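Local coordinates for protein RNA-dependent RNA polymerase (Toscana virus, PDB 6QW0) that probably cleaves host mRNAs near their caps with its manganese-dependent endonuclease domain, supplying primers for viral transcription by the polymerase, at residues H79-G84 with F193-D198. Sequence-based numbering, arbitrary orientation.
Sequences HDFTFG and FRLARD. With MN3 (manganese (III) ion), chain C; SO4 (sulfate ion), chain E.
T82 and F81 of helix 77-82 pack against F193, A196 and L195 of helix 183-203 in the PD-(D/E)XK nuclease-like domain of this cap-snatching endonuclease. The closest pair of CA atoms is T82 CA and F193 CA, 4.7 Å apart. F81 can be followed outward. Its CB already points toward helix 183-203, and a chi1 of -175° sets CG opposite the backbone N, which brings the ring over to A196 and L195; CB and, more closely, CD1 approach the A196 methyl, with 3.7 Å between F81 CD1 and A196 CB. Farther out, CE1 and CZ reach one branch of L195, F81 CZ lying 4.0 Å from L195 CD2. Both methyls approach the ring obliquely, and R192 adds a cation-pi partner. T82 divides its two branches: CG2 lies against F193 CB, while OG1 sits in the plane of the F193 ring at its edge, 3.3 Å from F193 CD1. No hydrogen bond joins the segments; the T82 hydroxyl is instead bonded to K78 O, one turn back, which satisfies it in this buried setting. The same short helix carries H79 to the manganese site, probably the nuclease active centre, where NE2 binds the metal together with D114, E128 and F129 O. The other imidazole nitrogen, H79 ND1, donates to D80 OD1 at 2.9 Å and 160°, helping fix the ring's rotation and meeting the oxygen on its anti side, 24° out of the carboxylate plane.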
# COMPACT_ATOMS: atom_id res chain seq x y z
N HIS A 79 4.43 -4.49 -7.26
CA HIS A 79 3.52 -3.88 -6.30
C HIS A 79 3.64 -4.55 -4.93
O HIS A 79 3.81 -3.87 -3.90
CB HIS A 79 2.09 -3.99 -6.86
CG HIS A 79 1.00 -3.62 -5.91
ND1 HIS A 79 0.55 -4.46 -4.91
CD2 HIS A 79 0.20 -2.52 -5.86
CE1 HIS A 79 -0.45 -3.88 -4.26
NE2 HIS A 79 -0.68 -2.71 -4.82
N ASP A 80 3.59 -5.88 -4.91
CA ASP A 80 3.56 -6.60 -3.64
C ASP A 80 4.89 -6.48 -2.90
O ASP A 80 4.90 -6.31 -1.68
CB ASP A 80 3.20 -8.06 -3.89
CG ASP A 80 1.74 -8.23 -4.25
OD1 ASP A 80 0.99 -7.23 -4.19
OD2 ASP A 80 1.34 -9.36 -4.60
N PHE A 81 6.01 -6.53 -3.62
CA PHE A 81 7.30 -6.38 -2.94
C PHE A 81 7.49 -4.97 -2.40
O PHE A 81 7.97 -4.79 -1.28
CB PHE A 81 8.45 -6.75 -3.89
CG PHE A 81 9.81 -6.73 -3.24
CD1 PHE A 81 10.58 -5.58 -3.22
CD2 PHE A 81 10.33 -7.88 -2.65
CE1 PHE A 81 11.84 -5.56 -2.63
CE2 PHE A 81 11.59 -7.86 -2.05
CZ PHE A 81 12.33 -6.70 -2.04
N THR A 82 7.12 -3.95 -3.18
CA THR A 82 7.33 -2.58 -2.75
C THR A 82 6.70 -2.32 -1.39
O THR A 82 7.33 -1.71 -0.51
CB THR A 82 6.75 -1.61 -3.78
OG1 THR A 82 7.50 -1.72 -5.00
CG2 THR A 82 6.80 -0.18 -3.27
N PHE A 83 5.48 -2.79 -1.19
CA PHE A 83 4.70 -2.44 -0.01
C PHE A 83 4.67 -3.57 1.01
O PHE A 83 3.92 -3.48 1.99
CB PHE A 83 3.29 -2.02 -0.43
CG PHE A 83 3.28 -0.80 -1.32
CD1 PHE A 83 3.41 0.46 -0.77
CD2 PHE A 83 3.17 -0.92 -2.70
CE1 PHE A 83 3.43 1.60 -1.58
CE2 PHE A 83 3.18 0.22 -3.52
CZ PHE A 83 3.30 1.47 -2.95
N GLY A 84 5.52 -4.58 0.84
CA GLY A 84 5.48 -5.77 1.67
C GLY A 84 5.76 -5.52 3.14
O GLY A 84 5.35 -6.34 3.98
N PHE A 193 10.83 -0.18 -4.05
CA PHE A 193 10.31 -0.11 -5.41
C PHE A 193 11.45 -0.20 -6.42
O PHE A 193 11.35 -0.94 -7.41
CB PHE A 193 9.51 1.19 -5.61
CG PHE A 193 8.91 1.36 -6.99
CD1 PHE A 193 8.09 0.38 -7.54
CD2 PHE A 193 9.13 2.53 -7.71
CE1 PHE A 193 7.53 0.55 -8.80
CE2 PHE A 193 8.55 2.71 -8.97
CZ PHE A 193 7.76 1.72 -9.51
N ARG A 194 12.54 0.52 -6.18
CA ARG A 194 13.66 0.50 -7.11
C ARG A 194 14.24 -0.90 -7.22
O ARG A 194 14.55 -1.38 -8.32
CB ARG A 194 14.73 1.49 -6.66
CG ARG A 194 14.30 2.94 -6.76
CD ARG A 194 15.40 3.84 -6.25
NE ARG A 194 15.11 5.25 -6.47
CZ ARG A 194 15.96 6.24 -6.21
NH1 ARG A 194 17.16 5.96 -5.70
NH2 ARG A 194 15.61 7.49 -6.44
N LEU A 195 14.38 -1.59 -6.08
CA LEU A 195 14.90 -2.94 -6.10
C LEU A 195 13.93 -3.89 -6.80
O LEU A 195 14.35 -4.78 -7.55
CB LEU A 195 15.19 -3.41 -4.67
CG LEU A 195 15.71 -4.84 -4.57
CD1 LEU A 195 17.04 -4.97 -5.33
CD2 LEU A 195 15.88 -5.22 -3.11
N ALA A 196 12.63 -3.70 -6.56
CA ALA A 196 11.63 -4.53 -7.22
C ALA A 196 11.67 -4.37 -8.73
O ALA A 196 11.51 -5.35 -9.46
CB ALA A 196 10.24 -4.20 -6.68
N ARG A 197 11.91 -3.14 -9.21
CA ARG A 197 12.04 -2.93 -10.65
C ARG A 197 13.26 -3.65 -11.20
O ARG A 197 13.20 -4.23 -12.30
CB ARG A 197 12.14 -1.43 -10.95
CG ARG A 197 10.82 -0.69 -10.81
CD ARG A 197 11.02 0.81 -10.79
NE ARG A 197 11.70 1.30 -12.00
CZ ARG A 197 11.43 2.47 -12.57
NH1 ARG A 197 10.50 3.27 -12.06
NH2 ARG A 197 12.10 2.85 -13.65
N ASP A 198 14.38 -3.61 -10.48
CA ASP A 198 15.58 -4.32 -10.93
C ASP A 198 15.32 -5.82 -11.02
O ASP A 198 15.68 -6.46 -12.01
CB ASP A 198 16.75 -4.05 -9.98
CG ASP A 198 17.36 -2.66 -10.15
OD1 ASP A 198 17.16 -2.03 -11.21
OD2 ASP A 198 18.05 -2.21 -9.21
MN MN3 C . -2.80 -1.77 -4.87
S SO4 E . 17.28 10.21 -4.38
O1 SO4 E . 18.44 10.47 -3.55
O2 SO4 E . 17.66 9.39 -5.53
O3 SO4 E . 16.72 11.48 -4.84
O4 SO4 E . 16.30 9.50 -3.58
O HOH W 1 -3.73 -3.77 -5.73
O HOH W 2 -2.93 -1.69 -7.23